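Local coordinates for protein PKS (Streptomyces albus, PDB 4OQJ) that probably catalyses the condensation of acyl units on carrier proteins, as a ketosynthase-containing part of the "AT-less" type I polyketide synthase that makes oxazolomycin, at residues 48-53 and 241-246; 52-57 and 76-81; 463-468 and 498-503. All blocks are in the same frame, centred on the assembly; numbering follows the deposited sequence.

Contact 1. Residues 48-53 and 241-246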
loop_
_atom_site.group_PDB
_atom_site.type_symbol
_atom_site.label_atom_id
_atom_site.label_comp_id
_atom_site.label_asym_id
_atom_site.label_seq_id
_atom_site.Cartn_x
_atom_site.Cartn_y
_atom_site.Cartn_z
ATOM N N GLY A 48 -20.177 -17.799 22.075
ATOM C CA GLY A 48 -18.946 -18.490 22.411
ATOM C C GLY A 48 -18.744 -19.790 21.642
ATOM O O GLY A 48 -18.360 -20.793 22.228
ATOM N N ARG A 49 -18.968 -19.773 20.329
ATOM C CA ARG A 49 -18.846 -20.996 19.543
ATOM C C ARG A 49 -17.574 -21.063 18.694
ATOM O O ARG A 49 -17.117 -20.060 18.133
ATOM C CB ARG A 49 -20.086 -21.164 18.662
ATOM C CG ARG A 49 -21.328 -21.540 19.480
ATOM C CD ARG A 49 -22.529 -21.898 18.619
ATOM N NE ARG A 49 -23.139 -20.725 17.988
ATOM C CZ ARG A 49 -22.915 -20.326 16.737
ATOM N NH1 ARG A 49 -22.085 -20.999 15.944
ATOM N NH2 ARG A 49 -23.534 -19.247 16.274
ATOM N N GLU A 50 -16.999 -22.269 18.646
ATOM C CA GLU A 50 -15.896 -22.628 17.749
ATOM C C GLU A 50 -16.498 -23.071 16.422
ATOM O O GLU A 50 -17.410 -23.886 16.426
ATOM C CB GLU A 50 -15.082 -23.783 18.323
ATOM C CG GLU A 50 -13.657 -23.536 18.607
ATOM C CD GLU A 50 -12.972 -24.817 19.046
ATOM O OE1 GLU A 50 -13.664 -25.708 19.586
ATOM O OE2 GLU A 50 -11.753 -24.946 18.835
ATOM N N THR A 51 -16.004 -22.571 15.294
ATOM C CA THR A 51 -16.626 -22.885 14.002
ATOM C C THR A 51 -15.899 -24.000 13.258
ATOM O O THR A 51 -16.202 -24.292 12.091
ATOM C CB THR A 51 -16.676 -21.642 13.115
ATOM O OG1 THR A 51 -15.358 -21.123 12.994
ATOM C CG2 THR A 51 -17.565 -20.587 13.741
ATOM N N LEU A 52 -14.942 -24.611 13.944
ATOM C CA LEU A 52 -14.184 -25.742 13.421
ATOM C C LEU A 52 -15.094 -26.817 12.834
ATOM O O LEU A 52 -16.064 -27.234 13.468
ATOM C CB LEU A 52 -13.327 -26.345 14.529
ATOM C CG LEU A 52 -12.351 -27.438 14.110
ATOM C CD1 LEU A 52 -11.272 -26.848 13.212
ATOM C CD2 LEU A 52 -11.749 -28.114 15.327
ATOM N N THR A 53 -14.778 -27.247 11.619
ATOM C CA THR A 53 -15.483 -28.341 10.973
ATOM C C THR A 53 -14.635 -29.606 11.072
ATOM O O THR A 53 -13.445 -29.574 10.774
ATOM C CB THR A 53 -15.782 -28.027 9.490
ATOM O OG1 THR A 53 -16.664 -26.897 9.402
ATOM C CG2 THR A 53 -16.430 -29.227 8.792
ATOM N N ASP A 241 -4.750 -30.763 17.107
ATOM C CA ASP A 241 -6.151 -31.163 17.261
ATOM C C ASP A 241 -7.156 -30.210 16.605
ATOM O O ASP A 241 -8.361 -30.361 16.785
ATOM C CB ASP A 241 -6.488 -31.288 18.743
ATOM C CG ASP A 241 -6.215 -30.010 19.521
ATOM O OD1 ASP A 241 -5.912 -28.957 18.899
ATOM O OD2 ASP A 241 -6.325 -30.060 20.765
ATOM N N GLY A 242 -6.672 -29.224 15.859
ATOM C CA GLY A 242 -7.564 -28.288 15.191
ATOM C C GLY A 242 -8.142 -27.209 16.099
ATOM O O GLY A 242 -8.926 -26.367 15.658
ATOM N N HIS A 243 -7.774 -27.240 17.375
ATOM C CA HIS A 243 -8.203 -26.217 18.324
ATOM C C HIS A 243 -7.095 -25.190 18.535
ATOM O O HIS A 243 -5.912 -25.528 18.524
ATOM C CB HIS A 243 -8.593 -26.847 19.661
ATOM C CG HIS A 243 -9.741 -27.799 19.563
ATOM N ND1 HIS A 243 -11.042 -27.377 19.391
ATOM C CD2 HIS A 243 -9.788 -29.153 19.600
ATOM C CE1 HIS A 243 -11.840 -28.428 19.327
ATOM N NE2 HIS A 243 -11.104 -29.518 19.451
ATOM N N CYS A 244 -7.498 -23.943 18.739
ATOM C CA CYS A 244 -6.572 -22.837 18.978
ATOM C C CYS A 244 -6.742 -22.324 20.413
ATOM O O CYS A 244 -7.673 -21.564 20.711
ATOM C CB CYS A 244 -6.825 -21.719 17.963
ATOM S SG CYS A 244 -5.798 -20.235 18.170
ATOM N N ARG A 245 -5.847 -22.743 21.301
ATOM C CA ARG A 245 -6.068 -22.543 22.737
ATOM C C ARG A 245 -5.274 -21.348 23.244
ATOM O O ARG A 245 -4.356 -21.494 24.057
ATOM C CB ARG A 245 -5.695 -23.807 23.511
ATOM C CG ARG A 245 -6.346 -25.075 22.968
ATOM C CD ARG A 245 -5.888 -26.320 23.738
ATOM N NE ARG A 245 -6.382 -27.553 23.124
ATOM C CZ ARG A 245 -7.600 -28.055 23.318
ATOM N NH1 ARG A 245 -8.463 -27.434 24.110
ATOM N NH2 ARG A 245 -7.960 -29.178 22.714
ATOM N N ALA A 246 -5.660 -20.163 22.775
ATOM C CA ALA A 246 -4.881 -18.957 22.991
ATOM C C ALA A 246 -4.725 -18.635 24.475
ATOM O O ALA A 246 -5.714 -18.541 25.212
ATOM C CB ALA A 246 -5.523 -17.771 22.260
#

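Contact 2. Residues 52-57 and 76-81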
loop_
_atom_site.group_PDB
_atom_site.type_symbol
_atom_site.label_atom_id
_atom_site.label_comp_id
_atom_site.label_asym_id
_atom_site.label_seq_id
_atom_site.Cartn_x
_atom_site.Cartn_y
_atom_site.Cartn_z
ATOM N N LEU A 52 -14.942 -24.611 13.944
ATOM C CA LEU A 52 -14.184 -25.742 13.421
ATOM C C LEU A 52 -15.094 -26.817 12.834
ATOM O O LEU A 52 -16.064 -27.234 13.468
ATOM C CB LEU A 52 -13.327 -26.345 14.529
ATOM C CG LEU A 52 -12.351 -27.438 14.110
ATOM C CD1 LEU A 52 -11.272 -26.848 13.212
ATOM C CD2 LEU A 52 -11.749 -28.114 15.327
ATOM N N THR A 53 -14.778 -27.247 11.619
ATOM C CA THR A 53 -15.483 -28.341 10.973
ATOM C C THR A 53 -14.635 -29.606 11.072
ATOM O O THR A 53 -13.445 -29.574 10.774
ATOM C CB THR A 53 -15.782 -28.027 9.490
ATOM O OG1 THR A 53 -16.664 -26.897 9.402
ATOM C CG2 THR A 53 -16.430 -29.227 8.792
ATOM N N HIS A 54 -15.237 -30.707 11.519
ATOM C CA HIS A 54 -14.560 -32.007 11.525
ATOM C C HIS A 54 -14.937 -32.775 10.252
ATOM O O HIS A 54 -16.109 -32.839 9.886
ATOM C CB HIS A 54 -14.926 -32.812 12.771
ATOM C CG HIS A 54 -14.359 -32.248 14.038
ATOM N ND1 HIS A 54 -15.020 -31.300 14.792
ATOM C CD2 HIS A 54 -13.192 -32.488 14.677
ATOM C CE1 HIS A 54 -14.284 -30.986 15.844
ATOM N NE2 HIS A 54 -13.168 -31.691 15.796
ATOM N N PHE A 55 -13.940 -33.327 9.568
ATOM C CA PHE A 55 -14.179 -34.016 8.300
ATOM C C PHE A 55 -14.222 -35.524 8.506
ATOM O O PHE A 55 -13.358 -36.090 9.182
ATOM C CB PHE A 55 -13.093 -33.685 7.276
ATOM C CG PHE A 55 -12.928 -32.217 7.000
ATOM C CD1 PHE A 55 -13.961 -31.477 6.460
ATOM C CD2 PHE A 55 -11.716 -31.592 7.251
ATOM C CE1 PHE A 55 -13.795 -30.125 6.188
ATOM C CE2 PHE A 55 -11.543 -30.237 6.980
ATOM C CZ PHE A 55 -12.587 -29.513 6.447
ATOM N N SER A 56 -15.224 -36.170 7.915
ATOM C CA SER A 56 -15.304 -37.626 7.922
ATOM C C SER A 56 -14.274 -38.165 6.951
ATOM O O SER A 56 -13.846 -37.452 6.040
ATOM C CB SER A 56 -16.698 -38.096 7.517
ATOM O OG SER A 56 -16.963 -37.703 6.178
ATOM N N ASP A 57 -13.883 -39.420 7.137
ATOM C CA ASP A 57 -13.013 -40.093 6.179
ATOM C C ASP A 57 -13.634 -40.092 4.785
ATOM O O ASP A 57 -12.928 -39.917 3.793
ATOM C CB ASP A 57 -12.721 -41.534 6.616
ATOM C CG ASP A 57 -11.750 -41.610 7.777
ATOM O OD1 ASP A 57 -11.023 -40.622 8.011
ATOM O OD2 ASP A 57 -11.709 -42.664 8.449
ATOM N N VAL A 76 -4.571 -34.186 10.872
ATOM C CA VAL A 76 -5.688 -33.547 11.562
ATOM C C VAL A 76 -6.892 -33.434 10.627
ATOM O O VAL A 76 -6.857 -32.697 9.642
ATOM C CB VAL A 76 -5.281 -32.146 12.075
ATOM C CG1 VAL A 76 -6.437 -31.478 12.825
ATOM C CG2 VAL A 76 -4.030 -32.254 12.960
ATOM N N LYS A 77 -7.964 -34.150 10.946
ATOM C CA LYS A 77 -9.123 -34.227 10.062
ATOM C C LYS A 77 -10.145 -33.138 10.383
ATOM O O LYS A 77 -11.295 -33.419 10.705
ATOM C CB LYS A 77 -9.768 -35.610 10.158
ATOM C CG LYS A 77 -8.809 -36.738 9.789
ATOM C CD LYS A 77 -9.460 -38.100 9.944
ATOM C CE LYS A 77 -8.478 -39.214 9.628
ATOM N NZ LYS A 77 -9.086 -40.545 9.876
ATOM N N ALA A 78 -9.713 -31.886 10.275
ATOM C CA ALA A 78 -10.568 -30.759 10.599
ATOM C C ALA A 78 -10.053 -29.510 9.914
ATOM O O ALA A 78 -8.902 -29.459 9.495
ATOM C CB ALA A 78 -10.630 -30.555 12.109
ATOM N N GLY A 79 -10.913 -28.512 9.789
ATOM C CA GLY A 79 -10.546 -27.278 9.135
ATOM C C GLY A 79 -11.554 -26.191 9.431
ATOM O O GLY A 79 -12.636 -26.460 9.951
ATOM N N GLN A 80 -11.172 -24.959 9.120
ATOM C CA GLN A 80 -12.025 -23.793 9.290
ATOM C C GLN A 80 -12.396 -23.324 7.914
ATOM O O GLN A 80 -11.644 -22.549 7.306
ATOM C CB GLN A 80 -11.290 -22.694 10.058
ATOM C CG GLN A 80 -11.099 -23.002 11.533
ATOM C CD GLN A 80 -12.338 -22.704 12.355
ATOM O OE1 GLN A 80 -13.428 -22.527 11.812
ATOM N NE2 GLN A 80 -12.169 -22.634 13.676
ATOM N N VAL A 81 -13.530 -23.807 7.404
ATOM C CA VAL A 81 -13.879 -23.594 6.002
ATOM C C VAL A 81 -14.876 -22.464 5.785
ATOM O O VAL A 81 -15.747 -22.191 6.619
ATOM C CB VAL A 81 -14.454 -24.882 5.361
ATOM C CG1 VAL A 81 -13.566 -26.078 5.687
ATOM C CG2 VAL A 81 -15.871 -25.141 5.812
HETATM O O HOH W 1 -15.591 -24.611 9.453
HETATM O O HOH W 2 -13.090 -35.783 11.892
#

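Contact 3. Residues 463-468 and 498-503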
loop_
_atom_site.group_PDB
_atom_site.type_symbol
_atom_site.label_atom_id
_atom_site.label_comp_id
_atom_site.label_asym_id
_atom_site.label_seq_id
_atom_site.Cartn_x
_atom_site.Cartn_y
_atom_site.Cartn_z
ATOM N N GLY A 463 -45.162 10.736 7.964
ATOM C CA GLY A 463 -46.094 10.342 6.915
ATOM C C GLY A 463 -45.722 9.055 6.202
ATOM O O GLY A 463 -44.810 8.338 6.635
ATOM N N PRO A 464 -46.428 8.749 5.096
ATOM C CA PRO A 464 -46.113 7.536 4.331
ATOM C C PRO A 464 -44.788 7.662 3.583
ATOM O O PRO A 464 -44.283 8.767 3.413
ATOM C CB PRO A 464 -47.280 7.416 3.353
ATOM C CG PRO A 464 -47.785 8.819 3.182
ATOM C CD PRO A 464 -47.556 9.501 4.511
ATOM N N ARG A 465 -44.249 6.531 3.149
ATOM C CA ARG A 465 -42.971 6.486 2.449
ATOM C C ARG A 465 -43.038 5.476 1.332
ATOM O O ARG A 465 -43.775 4.498 1.407
ATOM C CB ARG A 465 -41.824 6.120 3.404
ATOM C CG ARG A 465 -41.512 7.176 4.439
ATOM C CD ARG A 465 -40.842 8.383 3.814
ATOM N NE ARG A 465 -40.629 9.465 4.774
ATOM C CZ ARG A 465 -39.797 10.485 4.579
ATOM N NH1 ARG A 465 -39.089 10.572 3.459
ATOM N NH2 ARG A 465 -39.670 11.421 5.507
ATOM N N LEU A 466 -42.255 5.724 0.298
ATOM C CA LEU A 466 -42.118 4.806 -0.810
ATOM C C LEU A 466 -40.864 3.967 -0.611
ATOM O O LEU A 466 -39.767 4.508 -0.589
ATOM C CB LEU A 466 -42.030 5.574 -2.141
ATOM C CG LEU A 466 -41.847 4.709 -3.387
ATOM C CD1 LEU A 466 -43.071 3.813 -3.597
ATOM C CD2 LEU A 466 -41.592 5.568 -4.599
ATOM N N LEU A 467 -41.036 2.658 -0.478
ATOM C CA LEU A 467 -39.920 1.717 -0.397
ATOM C C LEU A 467 -39.639 1.121 -1.771
ATOM O O LEU A 467 -40.555 0.611 -2.416
ATOM C CB LEU A 467 -40.239 0.606 0.599
ATOM C CG LEU A 467 -40.667 1.053 1.996
ATOM C CD1 LEU A 467 -40.844 -0.167 2.891
ATOM C CD2 LEU A 467 -39.650 2.019 2.596
ATOM N N VAL A 468 -38.389 1.193 -2.225
ATOM C CA VAL A 468 -38.042 0.651 -3.536
ATOM C C VAL A 468 -36.980 -0.450 -3.403
ATOM O O VAL A 468 -36.069 -0.367 -2.578
ATOM C CB VAL A 468 -37.579 1.767 -4.502
ATOM C CG1 VAL A 468 -38.725 2.754 -4.748
ATOM C CG2 VAL A 468 -36.340 2.477 -3.975
ATOM N N ALA A 498 -35.685 6.391 7.307
ATOM C CA ALA A 498 -34.313 5.938 7.107
ATOM C C ALA A 498 -34.285 4.712 6.206
ATOM O O ALA A 498 -33.392 4.570 5.361
ATOM C CB ALA A 498 -33.661 5.630 8.450
ATOM N N VAL A 499 -35.266 3.830 6.382
ATOM C CA VAL A 499 -35.366 2.638 5.553
ATOM C C VAL A 499 -35.584 3.051 4.094
ATOM O O VAL A 499 -34.912 2.538 3.190
ATOM C CB VAL A 499 -36.499 1.720 6.024
ATOM C CG1 VAL A 499 -36.750 0.603 5.031
ATOM C CG2 VAL A 499 -36.167 1.124 7.386
ATOM N N ALA A 500 -36.500 3.995 3.874
ATOM C CA ALA A 500 -36.823 4.452 2.523
ATOM C C ALA A 500 -35.628 5.121 1.883
ATOM O O ALA A 500 -35.329 4.864 0.725
ATOM C CB ALA A 500 -38.009 5.415 2.538
ATOM N N GLN A 501 -34.955 5.984 2.638
ATOM C CA GLN A 501 -33.804 6.719 2.124
ATOM C C GLN A 501 -32.659 5.782 1.773
ATOM O O GLN A 501 -32.048 5.889 0.702
ATOM C CB GLN A 501 -33.323 7.745 3.149
ATOM C CG GLN A 501 -34.286 8.926 3.364
ATOM C CD GLN A 501 -33.967 9.725 4.628
ATOM O OE1 GLN A 501 -33.306 9.227 5.546
ATOM N NE2 GLN A 501 -34.423 10.970 4.672
ATOM N N THR A 502 -32.364 4.863 2.680
ATOM C CA THR A 502 -31.257 3.937 2.478
ATOM C C THR A 502 -31.508 3.104 1.222
ATOM O O THR A 502 -30.619 2.910 0.406
ATOM C CB THR A 502 -31.078 3.028 3.680
ATOM O OG1 THR A 502 -30.821 3.836 4.833
ATOM C CG2 THR A 502 -29.919 2.044 3.464
ATOM N N LEU A 503 -32.738 2.638 1.065
ATOM C CA LEU A 503 -33.086 1.798 -0.071
ATOM C C LEU A 503 -32.999 2.559 -1.398
ATOM O O LEU A 503 -32.605 1.987 -2.411
ATOM C CB LEU A 503 -34.483 1.233 0.115
ATOM C CG LEU A 503 -34.674 0.124 1.159
ATOM C CD1 LEU A 503 -36.161 -0.149 1.338
ATOM C CD2 LEU A 503 -33.952 -1.155 0.759
HETATM O O HOH W 3 -37.160 3.634 -0.842
HETATM O O HOH W 4 -33.459 -0.473 -3.266
#

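Contact 1. Residues 48-53 and 241-246
His-243 and Glu-50 meet through a short hydrogen bond between the loops 48-53 and 241-246. ND1 of the imidazole donates to OE2 of Glu-50 over 2.6 Å, with an N-H...O angle of 166°. The acceptor uses its syn lone pair and lies 9° out of the ring plane, and the carboxylate and ring planes are 29° apart. The glutamate reaches the ring with its chain extended beyond CG. Such a short bond to a carboxylate would be expected to favour a proton on ND1 and perhaps to raise the basicity of the ring.

The apolar part of the contact comes from Leu-52. Its CD2 sits over one face of the imidazole, 4.3 Å from the ring centroid and displaced toward the rim, in a CH-pi contact. The same methyl presses on Gly-242 O at 3.3 Å, and CD1 of Leu-52 flanks that oxygen too. Thus His-243 is held at its edge by Glu-50 and over a face by Leu-52.

A second polar layer shapes the 241-246 loop itself. Asp-241 OD1 accepts from the backbone N of His-243 at 3.0 Å, which makes an Asx turn, and Ser-239 OG also bonds to OD1. The other oxygen, OD2, forms a salt bridge with Arg-245 NH2 at 2.7 Å. The guanidinium, with OD2 near its plane, has CB of His-243 over one of its faces.

The arrangement is a His-carboxylate pair backed by an Asx turn; within the N-terminal half of the ketosynthase fold it joins the loop after helix 38-46 to the loop before strand 259-267.

Contact 2. Residues 52-57 and 76-81
Phe-55 and Lys-77 both carry CG beside the backbone N (chi1 -57° and -59°), yet the two side chains serve different ends of the contact. In Phe-55 this torsion lays the ring along the 76-81 backbone: CE2 comes to 3.4 Å from Gly-79 N, and CZ brings the ring edge to CG1 of Val-81 at 3.7 Å. Thr-53 O, of the same segment, lies over the centre of one ring face. Lys-77 continues fully extended from CG, which carries NZ to Asp-57 at the start of helix 57-62. There it makes a salt bridge of 2.7 Å to OD1, on the syn lone pair; the Lys-77 side chain also touches Leu-60 and Leu-70.

Between these groups the backbones pair antiparallel. Thr-53 and Gly-79 form the hydrogen-bonded pair, Thr-53 N to Gly-79 O at 2.8 Å and Gly-79 N to Thr-53 O at 2.9 Å. His-54 and Ala-78 are the adjacent non-hydrogen-bonded pair, their side chains on the face to which Leu-52 CD1 adds a contact with Ala-78 CB at 3.9 Å. Beyond them Phe-55 N donates to Lys-77 O, and Lys-77 is the centre of an inverse gamma turn.

Water extends the pairing at both ends. One molecule joins Thr-53 OG1 to Val-81 N, and another donates to both Phe-55 O and Lys-77 O. The amide of Gln-80 lies against the Leu-52 backbone but is fixed by Thr-51 and Asn-368.

This is a short antiparallel ladder at the edge of a small three-stranded sheet, 53-54, 75-79 and 230-231, with a salt bridge tying it to the first turn of the following helix.

Contact 3. Residues 463-468 and 498-503
Ala-500 faces strand 465-468 with its small CB, which touches Arg-465 CB at 4.0 Å and Leu-466 O at 3.7 Å. Leu-467 sends CD2 alongside the helix, 3.8 Å from Ala-500 CB and 4.0 Å from Val-499 CG1. Its CG lies beside the backbone N (chi1 -53°), which directs the branch toward the helix although the side chain leaves the strand at an angle to it. One turn on, Leu-503 sets CB against Val-468 O at 3.5 Å, while its CD1 meets Leu-467 CB.

No direct hydrogen bond crosses the interface; two waters do this work. One donates to Leu-466 O and Ala-500 O and accepts from Val-468 N, and the other donates to Val-468 O and Leu-503 O, so each water spends one O-H on a strand carbonyl and the other on a helix carbonyl.

Farther out, residues 688-692 bond to the helix: Gln-501 bonds to Pro-688 and Arg-690, and Thr-502 OG1 bonds to Ala-498 O and Val-692 N. Arg-465, bent at chi2, reaches a salt bridge with Glu-687. Leu-466 and Val-468 pack on Ala-515 of the neighbouring strand 512-518 and on Trp-680 of helix 680-684.

With axes 7.4 Å apart and crossing at 41°, helix 496-505 lies along the outer edge of strand 465-471, the edge strand of a three-stranded antiparallel sheet in the C-terminal extension, with waters bridging where a further strand would pair.

In the fold
Contacts 1 and 2 form one neighbourhood: they share Leu-52 and Thr-53, their centres are 11 Å apart, and a probable hydrogen bond from Thr-51 OG1 to Gln-80 OE1 joins them directly, while Val-76 packs on Gly-242. Both are partly buried and carry direct polar bonds, but contact 1 links two loops through side chains, whereas contact 2 relies chiefly on backbone pairing. Contact 3 lies on the opposite side of the chain's centre, its centre 42 and 45 Å from those of contacts 1 and 2, in the C-terminal extension. It is the buried one, with apolar side chains and bridging waters in place of direct polar bonds.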